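Local atomic coordinates of phosphoinositol-specific phospholipase C (Pseudomonas sp., PDB entry 5FYP), a protein that probably cleaves phosphoinositides in a calcium-dependent manner, as a bacterial phosphoinositide-specific phospholipase C. Residues Asp245-Phe253 against Gln271-Leu279. Numbering follows the deposited sequence. Where two conformers were deposited one is given.
Sequences DKSWAKQAF and QHINQKINL
Phe253 offers one face of its ring to Lys276, whose CD sits 4.0 Å from the ring centroid and only 5° off the normal, a CH-pi contact made by the aliphatic part of the lysine. Phe298 meets the same ring edge-to-face. Phe253 turns its ring across to Lys276 because chi1, at 174°, puts CG opposite the backbone N, and the two CB atoms also touch. The amide of Gln275 receives Lys246: NZ donates to OE1 at 2.9 Å, with NZ tilted 24° from the carbonyl plane. A water accepts from both Lys246 NZ and Gln275 NE2, closing a small ring. Asp264 forms a salt bridge with Lys246 and a hydrogen bond with His272 NE2; Lys246 NZ comes obliquely to the His272 ring, 4.2 Å from NE2. Putting an alanine at Gln275 would probably cost Lys246 its amide acceptor and leave its ammonium held mainly by Asp264.

Ala249 CB packs against Ile277 CG1 at 3.5 Å. A second water lies within hydrogen-bonding distance of both Lys246 O and Gln275 O, linking the two backbones. The positive-phi Lys276 is the C' residue of the Schellman motif that ends helix 269-274, ahead of strand 279-282. Helix 249-254 thus packs on the helix-to-strand turn of the next beta-alpha unit in a TIM-barrel-type fold. Chemically, Lys246 and Lys276 divide the work: one uses its ammonium to join amide, water and carboxylate, the other its methylenes to cover an aromatic face.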
ATOM      1  N   ASP A 245      13.278  10.066  -7.307  1.00 12.66           N
ATOM      2  CA  ASP A 245      12.053  10.465  -7.991  1.00 11.88           C
ATOM      3  C   ASP A 245      11.029  11.130  -7.107  1.00 11.62           C
ATOM      4  O   ASP A 245       9.897  11.366  -7.536  1.00 11.08           O
ATOM      5  CB  ASP A 245      11.467   9.236  -8.649  1.00 13.50           C
ATOM      6  CG  ASP A 245      12.359   8.708  -9.758  1.00 15.14           C
ATOM      7  OD1 ASP A 245      12.882   9.508 -10.566  1.00 17.95           O
ATOM      8  OD2 ASP A 245      12.615   7.504  -9.856  1.00 17.59           O
ATOM      9  N   LYS A 246      11.442  11.484  -5.884  1.00 10.67           N
ATOM     10  CA  LYS A 246      10.453  11.999  -4.918  1.00 11.83           C
ATOM     11  C   LYS A 246       9.846  13.316  -5.289  1.00 10.84           C
ATOM     12  O   LYS A 246       8.791  13.683  -4.781  1.00 11.53           O
ATOM     13  CB  LYS A 246      11.053  12.092  -3.538  1.00 11.98           C
ATOM     14  CG  LYS A 246      12.110  13.172  -3.370  1.00 12.54           C
ATOM     15  CD  LYS A 246      12.533  13.246  -1.907  1.00 13.65           C
ATOM     16  CE  LYS A 246      13.534  14.336  -1.642  1.00 14.90           C
ATOM     17  NZ  LYS A 246      13.778  14.446  -0.178  1.00 14.67           N
ATOM     18  N   SER A 247      10.495  14.068  -6.184  1.00 11.41           N
ATOM     19  CA  SER A 247       9.900  15.329  -6.665  1.00 12.21           C
ATOM     20  C   SER A 247       8.513  15.102  -7.267  1.00 12.21           C
ATOM     21  O   SER A 247       7.688  16.015  -7.265  1.00 15.49           O
ATOM     22  CB  SER A 247      10.820  16.012  -7.687  1.00 14.54           C
ATOM     23  OG  SER A 247      11.073  15.214  -8.811  1.00 17.81           O
ATOM     24  N   TRP A 248       8.250  13.905  -7.806  1.00  9.75           N
ATOM     25  CA  TRP A 248       6.948  13.584  -8.394  1.00  9.50           C
ATOM     26  C   TRP A 248       5.827  13.486  -7.369  1.00  9.17           C
ATOM     27  O   TRP A 248       4.660  13.525  -7.757  1.00  9.92           O
ATOM     28  CB  TRP A 248       7.018  12.304  -9.255  1.00  9.71           C
ATOM     29  CG  TRP A 248       7.847  12.547 -10.440  1.00  9.85           C
ATOM     30  CD1 TRP A 248       9.118  12.191 -10.658  1.00 11.44           C
ATOM     31  CD2 TRP A 248       7.467  13.370 -11.553  1.00  9.26           C
ATOM     32  NE1 TRP A 248       9.570  12.723 -11.850  1.00 11.17           N
ATOM     33  CE2 TRP A 248       8.553  13.444 -12.415  1.00 11.54           C
ATOM     34  CE3 TRP A 248       6.298  14.033 -11.905  1.00 10.12           C
ATOM     35  CZ2 TRP A 248       8.527  14.218 -13.600  1.00 12.18           C
ATOM     36  CZ3 TRP A 248       6.251  14.802 -13.049  1.00 12.01           C
ATOM     37  CH2 TRP A 248       7.357  14.876 -13.887  1.00 11.14           C
ATOM     38  N   ALA A 249       6.149  13.449  -6.066  1.00  9.92           N
ATOM     39  CA  ALA A 249       5.107  13.375  -5.060  1.00  9.88           C
ATOM     40  C   ALA A 249       4.221  14.625  -5.118  1.00  9.27           C
ATOM     41  O   ALA A 249       3.034  14.542  -4.838  1.00  9.91           O
ATOM     42  CB  ALA A 249       5.662  13.175  -3.676  1.00  9.97           C
ATOM     43  N   LYS A 250       4.788  15.778  -5.458  0.50  9.93           N
ATOM     44  CA  LYS A 250       3.979  16.999  -5.571  0.50 10.19           C
ATOM     45  C   LYS A 250       2.897  16.857  -6.632  0.50  9.16           C
ATOM     46  O   LYS A 250       1.797  17.375  -6.482  0.50 10.05           O
ATOM     47  CB  LYS A 250       4.849  18.242  -5.829  0.50 12.00           C
ATOM     48  CG  LYS A 250       5.634  18.721  -4.613  0.50 15.33           C
ATOM     49  CD  LYS A 250       6.456  19.973  -4.823  0.50 19.25           C
ATOM     50  CE  LYS A 250       6.990  20.483  -3.495  0.50 24.05           C
ATOM     51  NZ  LYS A 250       5.964  21.045  -2.564  0.50 28.79           N
ATOM     52  N   GLN A 251       3.211  16.156  -7.717  1.00  8.48           N
ATOM     53  CA  GLN A 251       2.222  15.888  -8.778  1.00  8.51           C
ATOM     54  C   GLN A 251       1.258  14.783  -8.378  1.00  8.62           C
ATOM     55  O   GLN A 251       0.068  14.882  -8.729  1.00  8.81           O
ATOM     56  CB  GLN A 251       2.896  15.667 -10.093  1.00 10.05           C
ATOM     57  CG  GLN A 251       3.262  16.973 -10.771  1.00 11.29           C
ATOM     58  CD  GLN A 251       1.988  17.689 -11.241  1.00 12.46           C
ATOM     59  OE1 GLN A 251       1.118  17.064 -11.902  1.00 15.43           O
ATOM     60  NE2 GLN A 251       1.713  18.829 -10.629  1.00 13.93           N
ATOM     61  N   ALA A 252       1.722  13.761  -7.661  1.00  8.02           N
ATOM     62  CA  ALA A 252       0.764  12.821  -7.077  1.00  8.35           C
ATOM     63  C   ALA A 252      -0.256  13.566  -6.210  1.00  7.95           C
ATOM     64  O   ALA A 252      -1.470  13.387  -6.318  1.00  8.81           O
ATOM     65  CB  ALA A 252       1.478  11.757  -6.268  1.00  8.92           C
ATOM     66  N   PHE A 253       0.257  14.432  -5.339  1.00  8.46           N
ATOM     67  CA  PHE A 253      -0.568  15.265  -4.489  1.00  8.86           C
ATOM     68  C   PHE A 253      -1.545  16.104  -5.299  1.00  9.04           C
ATOM     69  O   PHE A 253      -2.749  16.190  -4.990  1.00  9.27           O
ATOM     70  CB  PHE A 253       0.357  16.148  -3.610  1.00 10.05           C
ATOM     71  CG  PHE A 253      -0.359  17.177  -2.766  1.00 11.49           C
ATOM     72  CD1 PHE A 253      -0.865  16.883  -1.543  1.00 14.38           C
ATOM     73  CD2 PHE A 253      -0.508  18.461  -3.236  1.00 13.78           C
ATOM     74  CE1 PHE A 253      -1.507  17.853  -0.788  1.00 15.08           C
ATOM     75  CE2 PHE A 253      -1.144  19.442  -2.476  1.00 20.10           C
ATOM     76  CZ  PHE A 253      -1.649  19.121  -1.261  1.00 16.53           C
ATOM     77  N   GLN A 271      10.309  17.303   6.743  1.00 14.13           N
ATOM     78  CA  GLN A 271      10.700  17.695   5.401  1.00 12.07           C
ATOM     79  C   GLN A 271       9.878  16.955   4.337  1.00 13.91           C
ATOM     80  O   GLN A 271       9.452  17.564   3.337  1.00 13.35           O
ATOM     81  CB  GLN A 271      12.169  17.499   5.183  1.00 11.63           C
ATOM     82  CG  GLN A 271      12.551  18.037   3.840  1.00 18.61           C
ATOM     83  N   HIS A 272       9.621  15.668   4.553  1.00 11.90           N
ATOM     84  CA  HIS A 272       8.729  14.961   3.637  1.00 10.69           C
ATOM     85  C   HIS A 272       7.311  15.525   3.566  1.00 10.88           C
ATOM     86  O   HIS A 272       6.703  15.526   2.484  1.00 10.97           O
ATOM     87  CB  HIS A 272       8.717  13.470   3.985  1.00  8.84           C
ATOM     88  CG  HIS A 272       9.985  12.777   3.602  1.00 10.77           C
ATOM     89  ND1 HIS A 272      10.601  11.844   4.402  1.00 11.30           N
ATOM     90  CD2 HIS A 272      10.762  12.908   2.506  1.00 11.57           C
ATOM     91  CE1 HIS A 272      11.676  11.387   3.788  1.00 11.40           C
ATOM     92  NE2 HIS A 272      11.798  12.017   2.629  1.00 11.39           N
ATOM     93  N   ILE A 273       6.796  16.000   4.691  1.00 11.22           N
ATOM     94  CA  ILE A 273       5.507  16.696   4.693  1.00 11.83           C
ATOM     95  C   ILE A 273       5.567  17.921   3.781  1.00 12.01           C
ATOM     96  O   ILE A 273       4.661  18.179   2.997  1.00 12.56           O
ATOM     97  CB  ILE A 273       5.136  17.108   6.136  1.00 12.23           C
ATOM     98  CG1 ILE A 273       4.802  15.846   6.966  1.00 12.83           C
ATOM     99  CG2 ILE A 273       3.997  18.095   6.157  1.00 14.23           C
ATOM    100  CD1 ILE A 273       4.722  16.096   8.468  1.00 14.64           C
ATOM    101  N   ASN A 274       6.621  18.684   3.920  0.50 11.60           N
ATOM    102  CA  ASN A 274       6.770  19.871   3.102  0.50 13.27           C
ATOM    103  C   ASN A 274       6.884  19.524   1.579  0.50 12.48           C
ATOM    104  O   ASN A 274       6.440  20.302   0.721  0.50 15.01           O
ATOM    105  CB  ASN A 274       7.952  20.635   3.658  0.50 11.94           C
ATOM    106  CG  ASN A 274       7.765  21.059   5.164  0.50 12.21           C
ATOM    107  OD1 ASN A 274       6.628  21.217   5.732  0.50 13.96           O
ATOM    108  ND2 ASN A 274       8.897  21.260   5.806  0.50 10.58           N
ATOM    109  N   GLN A 275       7.383  18.309   1.284  1.00 12.51           N
ATOM    110  CA  GLN A 275       7.495  17.753  -0.062  1.00 12.27           C
ATOM    111  C   GLN A 275       6.224  17.043  -0.571  1.00 10.25           C
ATOM    112  O   GLN A 275       6.223  16.457  -1.659  1.00 10.27           O
ATOM    113  CB  GLN A 275       8.726  16.844  -0.121  1.00 12.41           C
ATOM    114  CG  GLN A 275      10.009  17.659   0.115  1.00 13.87           C
ATOM    115  CD  GLN A 275      11.280  16.869   0.354  1.00 18.05           C
ATOM    116  OE1 GLN A 275      11.316  15.680   0.599  1.00 16.42           O
ATOM    117  NE2 GLN A 275      12.383  17.582   0.212  1.00 35.72           N
ATOM    118  N   LYS A 276       5.151  17.129   0.212  1.00  9.58           N
ATOM    119  CA  LYS A 276       3.815  16.650  -0.188  1.00  8.44           C
ATOM    120  C   LYS A 276       3.751  15.141  -0.408  1.00  7.84           C
ATOM    121  O   LYS A 276       3.040  14.656  -1.273  1.00  8.44           O
ATOM    122  CB  LYS A 276       3.255  17.390  -1.408  1.00  9.59           C
ATOM    123  CG  LYS A 276       3.189  18.890  -1.247  1.00 12.03           C
ATOM    124  CD  LYS A 276       2.259  19.341  -0.133  1.00 15.18           C
ATOM    125  CE  LYS A 276       2.116  20.844  -0.179  1.00 22.45           C
ATOM    126  NZ  LYS A 276       1.704  21.423   1.091  1.00 17.46           N
ATOM    127  N   ILE A 277       4.498  14.417   0.424  1.00  7.61           N
ATOM    128  CA  ILE A 277       4.552  12.959   0.353  1.00  7.59           C
ATOM    129  C   ILE A 277       3.531  12.387   1.332  1.00  7.28           C
ATOM    130  O   ILE A 277       3.621  12.621   2.544  1.00  8.51           O
ATOM    131  CB  ILE A 277       5.951  12.451   0.669  1.00  7.92           C
ATOM    132  CG1 ILE A 277       6.954  12.971  -0.387  1.00  8.16           C
ATOM    133  CG2 ILE A 277       5.957  10.948   0.791  1.00  7.79           C
ATOM    134  CD1 ILE A 277       8.403  12.955   0.067  1.00  9.50           C
ATOM    135  N   ASN A 278       2.601  11.578   0.838  1.00  7.02           N
ATOM    136  CA  ASN A 278       1.641  10.944   1.754  1.00  7.30           C
ATOM    137  C   ASN A 278       2.254   9.883   2.642  1.00  7.27           C
ATOM    138  O   ASN A 278       1.931   9.841   3.836  1.00  8.68           O
ATOM    139  CB  ASN A 278       0.483  10.305   1.004  1.00  7.04           C
ATOM    140  CG  ASN A 278      -0.427  11.306   0.334  1.00  7.09           C
ATOM    141  OD1 ASN A 278      -0.425  11.449  -0.898  1.00  7.56           O
ATOM    142  ND2 ASN A 278      -1.254  11.973   1.122  1.00  7.84           N
ATOM    143  N   LEU A 279       3.056   9.002   2.057  1.00  6.85           N
ATOM    144  CA  LEU A 279       3.596   7.856   2.795  1.00  6.80           C
ATOM    145  C   LEU A 279       5.118   7.881   2.678  1.00  7.08           C
ATOM    146  O   LEU A 279       5.659   7.628   1.595  1.00  7.66           O
ATOM    147  CB  LEU A 279       3.027   6.546   2.235  1.00  6.73           C
ATOM    148  CG  LEU A 279       1.523   6.446   2.115  1.00  7.24           C
ATOM    149  CD1 LEU A 279       1.117   5.147   1.425  1.00  7.33           C
ATOM    150  CD2 LEU A 279       0.767   6.602   3.432  1.00  8.06           C
TER
HETATM  151  O   HOH W   1       7.826  16.162  -3.823  1.00 20.24           O
HETATM  152  O   HOH W   2      15.333  16.705   0.298  1.00 26.68           O